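Local structure of putative extracellular solute-binding protein (Bordetella bronchiseptica, 4P56) at residues H135-G149 with L233-F247. The protein probably serves as the periplasmic solute receptor of a TRAP transporter and binds mandelate, an aromatic hydroxy acid, in its ligand pocket. Numbering follows the deposited sequence.
Sequences HKGVRLLGIYAHGPG and LYSDTHAVIINRDAF. With RMN ((R)-mandelic acid), chain D.
The ring of Tyr144 carries the CB of His238 over one face, while CG2 of Val240 meets its edge. These residues belong to an antiparallel ladder between strands 139-145 and 237-242, the latter being the central strand of its sheet, with strand 87-91 on its other flank. A classic beta bulge interrupts the ladder: Leu141 N donates to Val240 O at 2.8 Å, and Gly142 N reaches the same oxygen only weakly. The CG of Tyr144 stands between the backbone N and the carbonyl carbon (chi1 59°), which lets the ring lean across the neighbouring strand until OH is hydrogen-bonded to His238 ND1 at 2.8 Å, in the plane of the imidazole. Further round the His238 edge lie Asp236 OD2, which takes a weak hydrogen bond from NE2, and C2 of the mandelate ring. At the far end of the contact the guanidinium of Arg139 stacks on the ring of Phe247, with planes 20° apart and CZ 3.9 Å from the ring centroid. The bend at chi3 (-81°) turns NE and the guanidinium over the ring, while CD, already above the same face, adds a CH-pi contact to the cation-pi one.

Beyond the strand pairing the two segments, 146-149 and 233-236, continue antiparallel past the ligand pocket, linking one lobe of the binding protein to the other. Asp236 OD2 accepts from the mandelate hydroxyl O8 at 2.8 Å and is also hydrogen-bonded to Ser91; Tyr94 and Arg170 also bind the ligand. His146 turns an edge to O8, and its ND1 donates to Gly147 O in the ring plane, which fixes the imidazole's rotation. One water ties this corner together, lying 2.8 Å from His146 NE2 and 2.6 Å from Tyr234 OH while donating to mandelate O11.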
loop_
_atom_site.group_PDB
_atom_site.type_symbol
_atom_site.label_atom_id
_atom_site.label_comp_id
_atom_site.label_asym_id
_atom_site.label_seq_id
_atom_site.Cartn_x
_atom_site.Cartn_y
_atom_site.Cartn_z
ATOM N N HIS A 135 6.318 -8.043 12.188
ATOM C CA HIS A 135 5.727 -6.889 12.896
ATOM C C HIS A 135 6.042 -6.946 14.397
ATOM O O HIS A 135 5.193 -6.652 15.236
ATOM C CB HIS A 135 4.197 -6.839 12.669
ATOM C CG HIS A 135 3.819 -6.610 11.242
ATOM N ND1 HIS A 135 3.903 -7.589 10.279
ATOM C CD2 HIS A 135 3.409 -5.490 10.619
ATOM C CE1 HIS A 135 3.563 -7.070 9.106
ATOM N NE2 HIS A 135 3.274 -5.801 9.293
ATOM N N LYS A 136 7.263 -7.375 14.730
ATOM C CA LYS A 136 7.638 -7.599 16.119
ATOM C C LYS A 136 7.356 -6.356 16.951
ATOM O O LYS A 136 7.676 -5.245 16.531
ATOM C CB LYS A 136 9.131 -7.921 16.208
ATOM C CG LYS A 136 9.619 -8.199 17.615
ATOM C CD LYS A 136 11.129 -8.470 17.644
ATOM C CE LYS A 136 11.549 -9.037 18.997
ATOM N NZ LYS A 136 13.013 -9.228 19.038
ATOM N N GLY A 137 6.779 -6.556 18.131
ATOM C CA GLY A 137 6.683 -5.501 19.126
ATOM C C GLY A 137 5.367 -4.733 19.128
ATOM O O GLY A 137 5.134 -3.924 20.021
ATOM N N VAL A 138 4.512 -4.982 18.140
ATOM C CA VAL A 138 3.160 -4.407 18.107
ATOM C C VAL A 138 2.171 -5.529 17.755
ATOM O O VAL A 138 2.577 -6.634 17.340
ATOM C CB VAL A 138 3.007 -3.278 17.062
ATOM C CG1 VAL A 138 4.019 -2.129 17.334
ATOM C CG2 VAL A 138 3.187 -3.822 15.647
ATOM N N ARG A 139 0.879 -5.289 17.941
ATOM C CA ARG A 139 -0.101 -6.264 17.472
ATOM C C ARG A 139 -0.515 -5.904 16.079
ATOM O O ARG A 139 -0.890 -4.769 15.810
ATOM C CB ARG A 139 -1.328 -6.354 18.369
ATOM C CG ARG A 139 -2.430 -7.199 17.739
ATOM C CD ARG A 139 -3.675 -7.299 18.610
ATOM N NE ARG A 139 -3.481 -8.306 19.646
ATOM C CZ ARG A 139 -3.799 -9.592 19.533
ATOM N NH1 ARG A 139 -4.383 -10.069 18.436
ATOM N NH2 ARG A 139 -3.553 -10.406 20.548
ATOM N N LEU A 140 -0.387 -6.866 15.165
ATOM C CA LEU A 140 -0.814 -6.662 13.785
ATOM C C LEU A 140 -2.308 -6.955 13.694
ATOM O O LEU A 140 -2.742 -8.071 13.924
ATOM C CB LEU A 140 -0.048 -7.600 12.848
ATOM C CG LEU A 140 -0.416 -7.570 11.364
ATOM C CD1 LEU A 140 -0.193 -6.200 10.741
ATOM C CD2 LEU A 140 0.348 -8.651 10.590
ATOM N N LEU A 141 -3.092 -5.951 13.343
ATOM C CA LEU A 141 -4.538 -6.143 13.221
ATOM C C LEU A 141 -4.906 -6.597 11.789
ATOM O O LEU A 141 -5.767 -7.450 11.602
ATOM C CB LEU A 141 -5.289 -4.868 13.587
ATOM C CG LEU A 141 -5.246 -4.465 15.051
ATOM C CD1 LEU A 141 -5.936 -3.116 15.243
ATOM C CD2 LEU A 141 -5.900 -5.535 16.000
ATOM N N GLY A 142 -4.251 -6.036 10.782
ATOM C CA GLY A 142 -4.618 -6.353 9.412
ATOM C C GLY A 142 -3.692 -5.703 8.409
ATOM O O GLY A 142 -2.866 -4.877 8.785
ATOM N N ILE A 143 -3.828 -6.107 7.150
ATOM C CA ILE A 143 -3.036 -5.574 6.073
ATOM C C ILE A 143 -3.992 -5.268 4.932
ATOM O O ILE A 143 -4.996 -5.939 4.756
ATOM C CB ILE A 143 -1.973 -6.589 5.601
ATOM C CG1 ILE A 143 -0.890 -6.767 6.659
ATOM C CG2 ILE A 143 -1.363 -6.150 4.281
ATOM C CD1 ILE A 143 0.024 -7.995 6.397
ATOM N N TYR A 144 -3.677 -4.248 4.161
ATOM C CA TYR A 144 -4.408 -3.947 2.947
ATOM C C TYR A 144 -3.381 -3.504 1.890
ATOM O O TYR A 144 -2.218 -3.287 2.188
ATOM C CB TYR A 144 -5.486 -2.849 3.177
ATOM C CG TYR A 144 -4.947 -1.515 3.689
ATOM C CD1 TYR A 144 -4.336 -0.617 2.842
ATOM C CD2 TYR A 144 -5.046 -1.174 5.016
ATOM C CE1 TYR A 144 -3.838 0.586 3.302
ATOM C CE2 TYR A 144 -4.551 0.030 5.495
ATOM C CZ TYR A 144 -3.941 0.900 4.631
ATOM O OH TYR A 144 -3.443 2.100 5.096
ATOM N N ALA A 145 -3.845 -3.349 0.662
ATOM C CA ALA A 145 -2.980 -2.909 -0.437
ATOM C C ALA A 145 -3.729 -1.848 -1.191
ATOM O O ALA A 145 -4.961 -1.840 -1.159
ATOM C CB ALA A 145 -2.678 -4.063 -1.346
ATOM N N HIS A 146 -3.018 -0.954 -1.875
ATOM C CA HIS A 146 -3.706 -0.035 -2.758
ATOM C C HIS A 146 -3.919 -0.655 -4.145
ATOM O O HIS A 146 -3.633 -1.838 -4.361
ATOM C CB HIS A 146 -3.022 1.358 -2.791
ATOM C CG HIS A 146 -1.647 1.422 -3.417
ATOM N ND1 HIS A 146 -1.365 1.009 -4.709
ATOM C CD2 HIS A 146 -0.507 2.014 -2.971
ATOM C CE1 HIS A 146 -0.106 1.282 -4.996
ATOM N NE2 HIS A 146 0.443 1.895 -3.954
ATOM N N GLY A 147 -4.427 0.136 -5.072
ATOM C CA GLY A 147 -4.753 -0.383 -6.381
ATOM C C GLY A 147 -3.548 -0.495 -7.280
ATOM O O GLY A 147 -2.416 -0.341 -6.832
ATOM N N PRO A 148 -3.789 -0.791 -8.559
ATOM C CA PRO A 148 -2.740 -0.936 -9.559
ATOM C C PRO A 148 -1.872 0.312 -9.616
ATOM O O PRO A 148 -2.405 1.423 -9.727
ATOM C CB PRO A 148 -3.512 -1.055 -10.878
ATOM C CG PRO A 148 -4.883 -1.425 -10.518
ATOM C CD PRO A 148 -5.137 -1.036 -9.107
ATOM N N GLY A 149 -0.564 0.119 -9.548
ATOM C CA GLY A 149 0.385 1.223 -9.633
ATOM C C GLY A 149 0.504 1.704 -11.071
ATOM O O GLY A 149 0.442 0.922 -12.035
ATOM N N LEU A 233 1.568 -1.918 -12.410
ATOM C CA LEU A 233 3.006 -1.978 -12.554
ATOM C C LEU A 233 3.641 -2.532 -11.291
ATOM O O LEU A 233 4.709 -3.164 -11.338
ATOM C CB LEU A 233 3.562 -0.591 -12.867
ATOM C CG LEU A 233 5.082 -0.478 -13.018
ATOM C CD1 LEU A 233 5.598 -1.395 -14.135
ATOM C CD2 LEU A 233 5.515 0.946 -13.270
ATOM N N TYR A 234 2.976 -2.296 -10.166
ATOM C CA TYR A 234 3.450 -2.719 -8.841
ATOM C C TYR A 234 2.293 -2.318 -7.908
ATOM O O TYR A 234 1.290 -1.707 -8.336
ATOM C CB TYR A 234 4.731 -1.948 -8.424
ATOM C CG TYR A 234 4.330 -0.561 -8.050
ATOM C CD1 TYR A 234 4.076 0.368 -9.027
ATOM C CD2 TYR A 234 4.084 -0.209 -6.720
ATOM C CE1 TYR A 234 3.589 1.612 -8.721
ATOM C CE2 TYR A 234 3.626 1.044 -6.399
ATOM C CZ TYR A 234 3.366 1.952 -7.411
ATOM O OH TYR A 234 2.877 3.218 -7.151
ATOM N N SER A 235 2.389 -2.683 -6.646
ATOM C CA SER A 235 1.473 -2.139 -5.661
ATOM C C SER A 235 2.241 -2.021 -4.339
ATOM O O SER A 235 3.452 -2.226 -4.308
ATOM C CB SER A 235 0.227 -3.027 -5.547
ATOM O OG SER A 235 -0.677 -2.467 -4.620
ATOM N N ASP A 236 1.543 -1.695 -3.262
ATOM C CA ASP A 236 2.165 -1.504 -1.942
ATOM C C ASP A 236 1.146 -1.982 -0.925
ATOM O O ASP A 236 -0.072 -1.942 -1.189
ATOM C CB ASP A 236 2.502 -0.032 -1.691
ATOM C CG ASP A 236 3.139 0.206 -0.321
ATOM O OD1 ASP A 236 3.862 -0.689 0.215
ATOM O OD2 ASP A 236 2.896 1.306 0.238
ATOM N N THR A 237 1.639 -2.481 0.210
ATOM C CA THR A 237 0.755 -2.961 1.268
ATOM C C THR A 237 0.990 -2.085 2.476
ATOM O O THR A 237 2.094 -1.616 2.678
ATOM C CB THR A 237 0.997 -4.450 1.613
ATOM O OG1 THR A 237 2.393 -4.707 1.801
ATOM C CG2 THR A 237 0.493 -5.369 0.460
ATOM N N HIS A 238 -0.053 -1.869 3.258
ATOM C CA HIS A 238 0.080 -1.219 4.532
ATOM C C HIS A 238 -0.381 -2.159 5.629
ATOM O O HIS A 238 -1.172 -3.068 5.387
ATOM C CB HIS A 238 -0.813 0.029 4.577
ATOM C CG HIS A 238 -0.400 1.117 3.649
ATOM N ND1 HIS A 238 -1.124 2.285 3.527
ATOM C CD2 HIS A 238 0.625 1.214 2.765
ATOM C CE1 HIS A 238 -0.544 3.068 2.634
ATOM N NE2 HIS A 238 0.517 2.437 2.155
ATOM N N ALA A 239 0.080 -1.913 6.845
ATOM C CA ALA A 239 -0.383 -2.671 8.007
ATOM C C ALA A 239 -1.122 -1.750 8.969
ATOM O O ALA A 239 -0.699 -0.631 9.194
ATOM C CB ALA A 239 0.794 -3.325 8.716
ATOM N N VAL A 240 -2.223 -2.230 9.555
ATOM C CA VAL A 240 -2.819 -1.516 10.674
ATOM C C VAL A 240 -2.377 -2.231 11.984
ATOM O O VAL A 240 -2.541 -3.452 12.134
ATOM C CB VAL A 240 -4.340 -1.477 10.541
ATOM C CG1 VAL A 240 -4.955 -0.847 11.787
ATOM C CG2 VAL A 240 -4.726 -0.696 9.302
ATOM N N ILE A 241 -1.813 -1.463 12.912
ATOM C CA ILE A 241 -1.181 -1.991 14.103
ATOM C C ILE A 241 -1.708 -1.303 15.375
ATOM O O ILE A 241 -2.203 -0.169 15.328
ATOM C CB ILE A 241 0.373 -1.858 14.020
ATOM C CG1 ILE A 241 0.789 -0.424 13.785
ATOM C CG2 ILE A 241 0.943 -2.688 12.826
ATOM C CD1 ILE A 241 2.265 -0.164 13.943
ATOM N N ILE A 242 -1.620 -2.018 16.501
ATOM C CA ILE A 242 -2.014 -1.470 17.786
ATOM C C ILE A 242 -1.001 -1.821 18.852
ATOM O O ILE A 242 -0.373 -2.886 18.848
ATOM C CB ILE A 242 -3.460 -1.926 18.184
ATOM C CG1 ILE A 242 -3.895 -1.231 19.464
ATOM C CG2 ILE A 242 -3.531 -3.448 18.317
ATOM C CD1 ILE A 242 -5.416 -1.344 19.732
ATOM N N ASN A 243 -0.798 -0.873 19.745
ATOM C CA ASN A 243 0.115 -1.066 20.838
ATOM C C ASN A 243 -0.402 -2.231 21.697
ATOM O O ASN A 243 -1.614 -2.333 21.961
ATOM C CB ASN A 243 0.153 0.208 21.670
ATOM C CG ASN A 243 0.953 0.031 22.950
ATOM O OD1 ASN A 243 0.393 -0.351 23.964
ATOM N ND2 ASN A 243 2.257 0.269 22.888
ATOM N N ARG A 244 0.497 -3.116 22.124
ATOM C CA ARG A 244 0.064 -4.334 22.812
ATOM C C ARG A 244 -0.523 -4.065 24.189
ATOM O O ARG A 244 -1.443 -4.751 24.631
ATOM C CB ARG A 244 1.232 -5.332 22.936
ATOM C CG ARG A 244 1.588 -5.949 21.615
ATOM C CD ARG A 244 2.776 -6.905 21.757
ATOM N NE ARG A 244 2.882 -7.693 20.542
ATOM C CZ ARG A 244 3.964 -8.367 20.178
ATOM N NH1 ARG A 244 5.050 -8.357 20.945
ATOM N NH2 ARG A 244 3.957 -9.032 19.031
ATOM N N ASP A 245 0.031 -3.090 24.888
ATOM C CA ASP A 245 -0.494 -2.730 26.209
ATOM C C ASP A 245 -1.912 -2.150 26.103
ATOM O O ASP A 245 -2.796 -2.480 26.903
ATOM C CB ASP A 245 0.460 -1.758 26.885
ATOM C CG ASP A 245 1.769 -2.435 27.301
ATOM O OD1 ASP A 245 1.718 -3.655 27.557
ATOM O OD2 ASP A 245 2.831 -1.766 27.359
ATOM N N ALA A 246 -2.137 -1.334 25.079
ATOM C CA ALA A 246 -3.471 -0.764 24.842
ATOM C C ALA A 246 -4.488 -1.868 24.546
ATOM O O ALA A 246 -5.588 -1.890 25.099
ATOM C CB ALA A 246 -3.415 0.210 23.708
ATOM N N PHE A 247 -4.128 -2.793 23.668
ATOM C CA PHE A 247 -5.019 -3.905 23.379
ATOM C C PHE A 247 -5.328 -4.661 24.671
ATOM O O PHE A 247 -6.452 -5.114 24.870
ATOM C CB PHE A 247 -4.369 -4.821 22.344
ATOM C CG PHE A 247 -5.235 -5.953 21.884
ATOM C CD1 PHE A 247 -6.151 -5.774 20.851
ATOM C CD2 PHE A 247 -5.090 -7.210 22.435
ATOM C CE1 PHE A 247 -6.927 -6.831 20.403
ATOM C CE2 PHE A 247 -5.863 -8.268 21.995
ATOM C CZ PHE A 247 -6.763 -8.090 20.972
HETATM C C1 RMN D . 1.419 5.245 -0.744
HETATM C C2 RMN D . 1.026 5.770 0.478
HETATM C C3 RMN D . -0.134 6.516 0.585
HETATM C C4 RMN D . -0.898 6.783 -0.538
HETATM C C5 RMN D . -0.502 6.270 -1.770
HETATM C C6 RMN D . 0.649 5.504 -1.861
HETATM C C7 RMN D . 2.691 4.450 -0.859
HETATM C C10 RMN D . 3.728 5.298 -1.534
HETATM O O8 RMN D . 2.555 3.330 -1.647
HETATM O O11 RMN D . 3.865 5.314 -2.805
HETATM O O12 RMN D . 4.447 6.064 -0.825
HETATM O O HOH W 1 3.186 -2.483 21.451
HETATM O O HOH W 2 6.550 -9.993 18.366
HETATM O O HOH W 3 2.489 3.728 -4.608
#